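Local coordinates for diguanylate cyclase (Xanthomonas campestris pv. campestris, PDB 5H5O), which binds cyclic GMP through the cyclic nucleotide-binding domain described here and, as a full-length enzyme, probably makes cyclic di-GMP from two molecules of GTP, at residues A8-L11 and A12-R16; F66-L69 and G70-G74; A94-D97 and F98-V102. All coordinates share one frame; numbering follows the deposited sequence.

Contact 1 of 3, residues A8-L11 and A12-R16; sequences AEEL and AFFAR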
loop_
_atom_site.group_PDB
_atom_site.type_symbol
_atom_site.label_atom_id
_atom_site.label_comp_id
_atom_site.label_asym_id
_atom_site.label_seq_id
_atom_site.Cartn_x
_atom_site.Cartn_y
_atom_site.Cartn_z
ATOM N N ALA A 8 12.693 -12.832 -8.235
ATOM C CA ALA A 8 13.687 -12.854 -9.317
ATOM C C ALA A 8 13.152 -12.061 -10.527
ATOM O O ALA A 8 13.850 -11.240 -11.126
ATOM C CB ALA A 8 14.010 -14.282 -9.711
ATOM N N GLU A 9 11.894 -12.311 -10.861
ATOM C CA GLU A 9 11.222 -11.590 -11.932
ATOM C C GLU A 9 11.263 -10.066 -11.731
ATOM O O GLU A 9 11.624 -9.313 -12.636
ATOM C CB GLU A 9 9.768 -12.050 -11.983
ATOM C CG GLU A 9 8.934 -11.325 -12.986
ATOM C CD GLU A 9 7.498 -11.833 -12.979
ATOM O OE1 GLU A 9 6.934 -12.036 -11.873
ATOM O OE2 GLU A 9 6.963 -12.050 -14.084
ATOM N N GLU A 10 10.877 -9.620 -10.543
ATOM C CA GLU A 10 10.966 -8.198 -10.214
ATOM C C GLU A 10 12.384 -7.637 -10.386
ATOM O O GLU A 10 12.580 -6.570 -10.988
ATOM C CB GLU A 10 10.458 -7.951 -8.790
ATOM C CG GLU A 10 8.955 -8.155 -8.627
ATOM C CD GLU A 10 8.521 -8.170 -7.164
ATOM O OE1 GLU A 10 9.391 -8.113 -6.266
ATOM O OE2 GLU A 10 7.301 -8.231 -6.911
ATOM N N LEU A 11 13.369 -8.363 -9.861
ATOM C CA LEU A 11 14.746 -7.899 -9.905
ATOM C C LEU A 11 15.128 -7.659 -11.348
ATOM O O LEU A 11 15.614 -6.587 -11.673
ATOM C CB LEU A 11 15.699 -8.920 -9.270
ATOM C CG LEU A 11 16.576 -8.526 -8.081
ATOM C CD1 LEU A 11 15.991 -7.351 -7.296
ATOM C CD2 LEU A 11 16.827 -9.755 -7.163
ATOM N N ALA A 12 14.876 -8.646 -12.209
ATOM C CA ALA A 12 15.236 -8.539 -13.617
ATOM C C ALA A 12 14.475 -7.412 -14.322
ATOM O O ALA A 12 15.079 -6.600 -15.037
ATOM C CB ALA A 12 15.006 -9.866 -14.355
ATOM N N PHE A 13 13.155 -7.366 -14.130
ATOM C CA PHE A 13 12.348 -6.363 -14.826
ATOM C C PHE A 13 12.533 -4.934 -14.317
ATOM O O PHE A 13 12.564 -4.000 -15.120
ATOM C CB PHE A 13 10.864 -6.754 -14.889
ATOM C CG PHE A 13 10.560 -7.736 -15.983
ATOM C CD1 PHE A 13 10.561 -7.333 -17.315
ATOM C CD2 PHE A 13 10.314 -9.070 -15.691
ATOM C CE1 PHE A 13 10.298 -8.241 -18.344
ATOM C CE2 PHE A 13 10.043 -9.992 -16.711
ATOM C CZ PHE A 13 10.034 -9.574 -18.046
ATOM N N PHE A 14 12.624 -4.766 -12.998
ATOM C CA PHE A 14 12.903 -3.453 -12.430
ATOM C C PHE A 14 14.283 -2.983 -12.882
ATOM O O PHE A 14 14.473 -1.800 -13.163
ATOM C CB PHE A 14 12.846 -3.486 -10.899
ATOM C CG PHE A 14 11.438 -3.395 -10.337
ATOM C CD1 PHE A 14 11.062 -2.315 -9.555
ATOM C CD2 PHE A 14 10.495 -4.377 -10.618
ATOM C CE1 PHE A 14 9.761 -2.218 -9.041
ATOM C CE2 PHE A 14 9.210 -4.295 -10.106
ATOM C CZ PHE A 14 8.847 -3.205 -9.304
ATOM N N ALA A 15 15.244 -3.907 -12.923
ATOM C CA ALA A 15 16.575 -3.572 -13.437
ATOM C C ALA A 15 16.492 -3.045 -14.869
ATOM O O ALA A 15 17.053 -1.998 -15.186
ATOM C CB ALA A 15 17.497 -4.788 -13.367
ATOM N N ARG A 16 15.785 -3.760 -15.736
ATOM C CA ARG A 16 15.675 -3.342 -17.142
ATOM C C ARG A 16 14.918 -2.031 -17.405
ATOM O O ARG A 16 15.334 -1.226 -18.233
ATOM C CB ARG A 16 15.107 -4.474 -17.996
ATOM C CG ARG A 16 16.124 -5.611 -18.189
ATOM C CD ARG A 16 15.599 -6.692 -19.070
ATOM N NE ARG A 16 15.254 -6.178 -20.382
ATOM C CZ ARG A 16 16.125 -5.961 -21.363
ATOM N NH1 ARG A 16 17.422 -6.225 -21.195
ATOM N NH2 ARG A 16 15.690 -5.480 -22.528
#
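E9 and F13, and after them E10 and F14, show how one helical turn pairs side chains four residues apart. Among the apolar contacts, CG of E9 lies 3.8 Å from CD2 of F13. With that CG anti to the backbone N (chi1 176°), the extended chain leads the carboxylate away from the ring, so CG alone touches it; the two planes are 58° apart. E10 and F14 instead run side by side in the same direction, and CB of E10 is 4.0 Å from CD2 of F14. Each phenyl ring also has a carbonyl oxygen at its edge, near its plane: E9 O is 3.3 Å from F13 CD2, and E10 O takes the same place beside F14.

The polar contacts begin with the backbone. A12, F13, F14 and A15 donate to the carbonyls of A8, E9, E10 and L11, the bond from F14 N to E10 O being the shortest at 2.7 Å. The buried carboxylate of E10 is satisfied outside the turn, OE1 by T7 N and OE2 by a salt bridge to R115. F14 meets F112 and also M39 and I41, setting this N-terminal helix of the cyclic nucleotide-binding domain between its strands and helix 106-121.

Contact 2 of 3, residues F66-L69 and G70-G74; sequences FGEL and GLLIG. With PCG (cyclic guanosine monophosphate), chain C.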
loop_
_atom_site.group_PDB
_atom_site.type_symbol
_atom_site.label_atom_id
_atom_site.label_comp_id
_atom_site.label_asym_id
_atom_site.label_seq_id
_atom_site.Cartn_x
_atom_site.Cartn_y
_atom_site.Cartn_z
ATOM N N PHE A 66 13.383 0.080 -1.182
ATOM C CA PHE A 66 12.983 1.193 -0.325
ATOM C C PHE A 66 12.716 2.392 -1.194
ATOM O O PHE A 66 13.175 2.447 -2.333
ATOM C CB PHE A 66 14.077 1.526 0.699
ATOM C CG PHE A 66 15.408 1.932 0.086
ATOM C CD1 PHE A 66 15.758 3.270 -0.040
ATOM C CD2 PHE A 66 16.319 0.975 -0.327
ATOM C CE1 PHE A 66 16.997 3.651 -0.576
ATOM C CE2 PHE A 66 17.564 1.346 -0.869
ATOM C CZ PHE A 66 17.906 2.672 -0.988
ATOM N N GLY A 67 11.976 3.359 -0.661
ATOM C CA GLY A 67 11.686 4.563 -1.411
ATOM C C GLY A 67 10.432 4.493 -2.262
ATOM O O GLY A 67 10.133 5.442 -2.995
ATOM N N GLU A 68 9.694 3.384 -2.163
ATOM C CA GLU A 68 8.470 3.217 -2.962
ATOM C C GLU A 68 7.393 4.242 -2.582
ATOM O O GLU A 68 6.592 4.624 -3.425
ATOM C CB GLU A 68 7.941 1.768 -2.920
ATOM C CG GLU A 68 7.131 1.359 -1.667
ATOM C CD GLU A 68 7.965 1.256 -0.392
ATOM O OE1 GLU A 68 9.194 1.466 -0.451
ATOM O OE2 GLU A 68 7.387 0.953 0.671
ATOM N N LEU A 69 7.402 4.702 -1.329
ATOM C CA LEU A 69 6.500 5.778 -0.893
ATOM C C LEU A 69 6.736 7.066 -1.678
ATOM O O LEU A 69 5.785 7.710 -2.137
ATOM C CB LEU A 69 6.657 6.071 0.607
ATOM C CG LEU A 69 6.412 4.918 1.584
ATOM C CD1 LEU A 69 6.544 5.401 3.030
ATOM C CD2 LEU A 69 5.046 4.268 1.350
ATOM N N GLY A 70 8.007 7.438 -1.819
ATOM C CA GLY A 70 8.377 8.598 -2.604
ATOM C C GLY A 70 7.945 8.430 -4.048
ATOM O O GLY A 70 7.515 9.371 -4.714
ATOM N N LEU A 71 8.043 7.205 -4.531
ATOM C CA LEU A 71 7.668 6.893 -5.897
ATOM C C LEU A 71 6.150 7.015 -6.112
ATOM O O LEU A 71 5.706 7.565 -7.113
ATOM C CB LEU A 71 8.127 5.483 -6.229
ATOM C CG LEU A 71 7.799 4.957 -7.630
ATOM C CD1 LEU A 71 8.703 5.591 -8.674
ATOM C CD2 LEU A 71 7.904 3.440 -7.668
ATOM N N LEU A 72 5.366 6.522 -5.155
ATOM C CA LEU A 72 3.935 6.290 -5.360
ATOM C C LEU A 72 3.025 7.435 -4.889
ATOM O O LEU A 72 1.869 7.548 -5.312
ATOM C CB LEU A 72 3.531 5.006 -4.650
ATOM C CG LEU A 72 4.114 3.733 -5.270
ATOM C CD1 LEU A 72 3.915 2.516 -4.367
ATOM C CD2 LEU A 72 3.515 3.510 -6.658
ATOM N N ILE A 73 3.553 8.273 -4.008
ATOM C CA ILE A 73 2.774 9.305 -3.346
ATOM C C ILE A 73 3.347 10.666 -3.696
ATOM O O ILE A 73 4.443 11.002 -3.279
ATOM C CB ILE A 73 2.854 9.102 -1.839
ATOM C CG1 ILE A 73 2.445 7.668 -1.506
ATOM C CG2 ILE A 73 1.975 10.107 -1.075
ATOM C CD1 ILE A 73 2.795 7.296 -0.097
ATOM N N GLY A 74 2.608 11.448 -4.473
ATOM C CA GLY A 74 3.073 12.767 -4.859
ATOM C C GLY A 74 3.330 13.666 -3.661
ATOM O O GLY A 74 2.567 13.650 -2.692
HETATM P PA PCG C . 10.620 6.798 1.513
HETATM O O1A PCG C . 10.777 7.087 0.058
HETATM O O2A PCG C . 9.758 7.425 2.563
HETATM O "O5'" PCG C . 11.896 6.825 1.792
HETATM C "C5'" PCG C . 12.261 6.314 3.077
HETATM C "C4'" PCG C . 11.854 4.866 3.003
HETATM O "O4'" PCG C . 12.012 4.001 4.098
HETATM C "C3'" PCG C . 10.417 4.716 2.612
HETATM O "O3'" PCG C . 10.187 5.418 1.361
HETATM C "C2'" PCG C . 10.296 3.217 2.649
HETATM O "O2'" PCG C . 10.556 2.524 1.426
HETATM C "C1'" PCG C . 11.358 2.809 3.682
HETATM N N9 PCG C . 11.075 2.282 5.059
HETATM C C8 PCG C . 11.670 1.212 5.600
HETATM N N7 PCG C . 11.216 0.968 6.842
HETATM C C5 PCG C . 10.311 1.886 7.129
HETATM C C6 PCG C . 9.434 2.201 8.288
HETATM O O6 PCG C . 9.483 1.488 9.297
HETATM N N1 PCG C . 8.594 3.269 8.207
HETATM C C2 PCG C . 8.532 4.056 7.107
HETATM N N2 PCG C . 7.679 5.101 7.089
HETATM N N3 PCG C . 9.320 3.824 5.991
HETATM C C4 PCG C . 10.202 2.772 5.956
#
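L69 touches I73, the residue that follows the end of helix 68-72, and the L69 side chain shows how a single leucine can serve a ligand and a helix at once. CB lies 3.7 Å from O3' of the cyclic GMP. CG stays against the same oxygen, and there the chain forks: CD1 passes 3.8 Å from the phosphate oxygen O2A, while CD2 meets I73 CD1 at 4.0 Å, the two side chains lying side by side.

Polar groups hold the ribose and phosphate. G67 N donates to O2' at 2.7 Å, and O2' in turn donates to E68 OE1 at 2.5 Å, so the ribose hydroxyl is fixed from two directions. E68 reaches it by folding back: CG sits in the crowded position between backbone N and carbonyl carbon (chi1 80°), and the chain bends again at chi2. A salt bridge from OE2 to R119 holds the carboxylate in turn. G70 N makes a weak bond, 3.4 Å long, to phosphate oxygen O1A. This is the short helix of the phosphate-binding cassette, with G67 at its N-cap and L71 N bonded to G67 O.

The helix follows strand 65-66, with L71 and L72 against F98 of helix 95-104, L72 also on L113 of helix 106-121, and I73 on V121 of the second subunit.

Contact 3 of 3, residues A94-D97 and F98-V102; sequences AHDD and FQRLV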
loop_
_atom_site.group_PDB
_atom_site.type_symbol
_atom_site.label_atom_id
_atom_site.label_comp_id
_atom_site.label_asym_id
_atom_site.label_seq_id
_atom_site.Cartn_x
_atom_site.Cartn_y
_atom_site.Cartn_z
ATOM N N ALA A 94 12.713 5.258 -11.672
ATOM C CA ALA A 94 12.078 6.567 -11.692
ATOM C C ALA A 94 10.577 6.475 -11.935
ATOM O O ALA A 94 10.063 5.458 -12.407
ATOM C CB ALA A 94 12.738 7.472 -12.750
ATOM N N HIS A 95 9.888 7.563 -11.611
ATOM C CA HIS A 95 8.443 7.671 -11.764
ATOM C C HIS A 95 7.960 7.198 -13.136
ATOM O O HIS A 95 7.051 6.370 -13.226
ATOM C CB HIS A 95 8.019 9.127 -11.529
ATOM C CG HIS A 95 6.544 9.352 -11.625
ATOM N ND1 HIS A 95 5.917 9.679 -12.809
ATOM C CD2 HIS A 95 5.573 9.296 -10.684
ATOM C CE1 HIS A 95 4.622 9.817 -12.590
ATOM N NE2 HIS A 95 4.386 9.588 -11.310
ATOM N N ASP A 96 8.571 7.728 -14.196
ATOM C CA ASP A 96 8.222 7.361 -15.568
ATOM C C ASP A 96 8.516 5.895 -15.866
ATOM O O ASP A 96 7.752 5.241 -16.592
ATOM C CB ASP A 96 8.965 8.245 -16.580
ATOM C CG ASP A 96 8.437 9.675 -16.614
ATOM O OD1 ASP A 96 7.313 9.913 -16.112
ATOM O OD2 ASP A 96 9.146 10.558 -17.155
ATOM N N ASP A 97 9.622 5.388 -15.310
ATOM C CA ASP A 97 9.996 3.988 -15.474
ATOM C C ASP A 97 8.895 3.112 -14.889
ATOM O O ASP A 97 8.487 2.119 -15.489
ATOM C CB ASP A 97 11.317 3.666 -14.738
ATOM C CG ASP A 97 12.507 4.468 -15.252
ATOM O OD1 ASP A 97 12.464 4.942 -16.407
ATOM O OD2 ASP A 97 13.498 4.619 -14.491
ATOM N N PHE A 98 8.427 3.475 -13.698
ATOM C CA PHE A 98 7.397 2.692 -13.037
ATOM C C PHE A 98 6.100 2.714 -13.846
ATOM O O PHE A 98 5.440 1.679 -13.996
ATOM C CB PHE A 98 7.158 3.182 -11.600
ATOM C CG PHE A 98 6.073 2.433 -10.879
ATOM C CD1 PHE A 98 6.293 1.146 -10.408
ATOM C CD2 PHE A 98 4.816 3.010 -10.686
ATOM C CE1 PHE A 98 5.292 0.446 -9.750
ATOM C CE2 PHE A 98 3.804 2.319 -10.025
ATOM C CZ PHE A 98 4.038 1.033 -9.556
ATOM N N GLN A 99 5.747 3.881 -14.384
ATOM C CA GLN A 99 4.557 3.947 -15.223
ATOM C C GLN A 99 4.703 3.045 -16.448
ATOM O O GLN A 99 3.738 2.393 -16.853
ATOM C CB GLN A 99 4.225 5.380 -15.648
ATOM C CG GLN A 99 3.019 5.448 -16.579
ATOM C CD GLN A 99 1.767 4.817 -15.964
ATOM O OE1 GLN A 99 1.123 3.964 -16.571
ATOM N NE2 GLN A 99 1.432 5.230 -14.748
ATOM N N ARG A 100 5.910 2.990 -17.022
ATOM C CA ARG A 100 6.151 2.105 -18.161
ATOM C C ARG A 100 5.952 0.650 -17.764
ATOM O O ARG A 100 5.352 -0.133 -18.506
ATOM C CB ARG A 100 7.557 2.304 -18.743
ATOM C CG ARG A 100 7.666 3.468 -19.716
ATOM C CD ARG A 100 9.109 3.794 -20.061
ATOM N NE ARG A 100 9.360 5.229 -19.996
ATOM C CZ ARG A 100 10.245 5.798 -19.186
ATOM N NH1 ARG A 100 10.983 5.054 -18.379
ATOM N NH2 ARG A 100 10.402 7.115 -19.195
ATOM N N LEU A 101 6.444 0.313 -16.573
ATOM C CA LEU A 101 6.370 -1.041 -16.022
ATOM C C LEU A 101 4.928 -1.495 -15.816
ATOM O O LEU A 101 4.556 -2.610 -16.178
ATOM C CB LEU A 101 7.102 -1.063 -14.682
ATOM C CG LEU A 101 7.797 -2.332 -14.212
ATOM C CD1 LEU A 101 8.287 -3.151 -15.386
ATOM C CD2 LEU A 101 8.963 -1.935 -13.303
ATOM N N VAL A 102 4.123 -0.616 -15.226
ATOM C CA VAL A 102 2.708 -0.884 -15.017
ATOM C C VAL A 102 2.041 -1.211 -16.344
ATOM O O VAL A 102 1.286 -2.173 -16.448
ATOM C CB VAL A 102 1.982 0.337 -14.404
ATOM C CG1 VAL A 102 0.529 0.017 -14.172
ATOM C CG2 VAL A 102 2.625 0.741 -13.109
#
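D96 O is approached by R100 twice: the backbone N of R100 donates to it at 2.9 Å, and the guanidinium of the same residue curls back until D96 O sits 3.5 Å above the guanidinium plane, over the centre of that group. The arginine gets there because its chain, extended at chi2, bends at chi3 (-134°) and returns along the helix axis toward the N-terminal end. NH2 then rests 3.2 Å from D96 CB. The carboxylate of D96 contributes charge alone, since OD2 stands 4.2 Å from NH2 and well out of the guanidinium plane.

D97 is the more direct partner. Its OD1 forms a salt bridge with R100 NH1 at the edge of the guanidinium, the planes 52° apart; the modelled separation is very short and its exact value doubtful. The other oxygen, OD2, accepts A94 N at 3.0 Å from above the carboxylate plane, 39° out of it. A94 is the N-cap, so this is one of the two bonds of a capping box; A94 has no polar side chain to return the other.

Apolar residues take other sides of the helix. V102 CG2 lies 3.7 Å above one face of the F98 ring, toward its rim, and that ring packs on V109 of helix 106-121. R114 of the second subunit touches H95, F98 and Q99.

One carboxylate thus joins the N-cap amide to an arginine one turn on, and the two aspartates near the helix start would be expected to ease the partial positive charge of that end while holding the guanidinium down against the backbone.

In the fold
All three contacts are short-range turns of helix, yet their chemistry follows their place in the fold. Contact 2 is wholly buried and belongs to the ligand pocket, so its backbone amides and acid serve the nucleotide. Contacts 1 and 3 are only partly buried: each turns an apolar side inward and leaves charged residues toward the surface, though contact 1 buries one acid and contact 3 pairs its own charges. Contact 3 stands between the others, L101 packing on F14 of contact 1, and F98 on L71 and L72 of contact 2, with the backbone of H95 also against L71. Helix 106-121 packs against all three, while the second subunit reaches contacts 2 and 3 but does not touch contact 1.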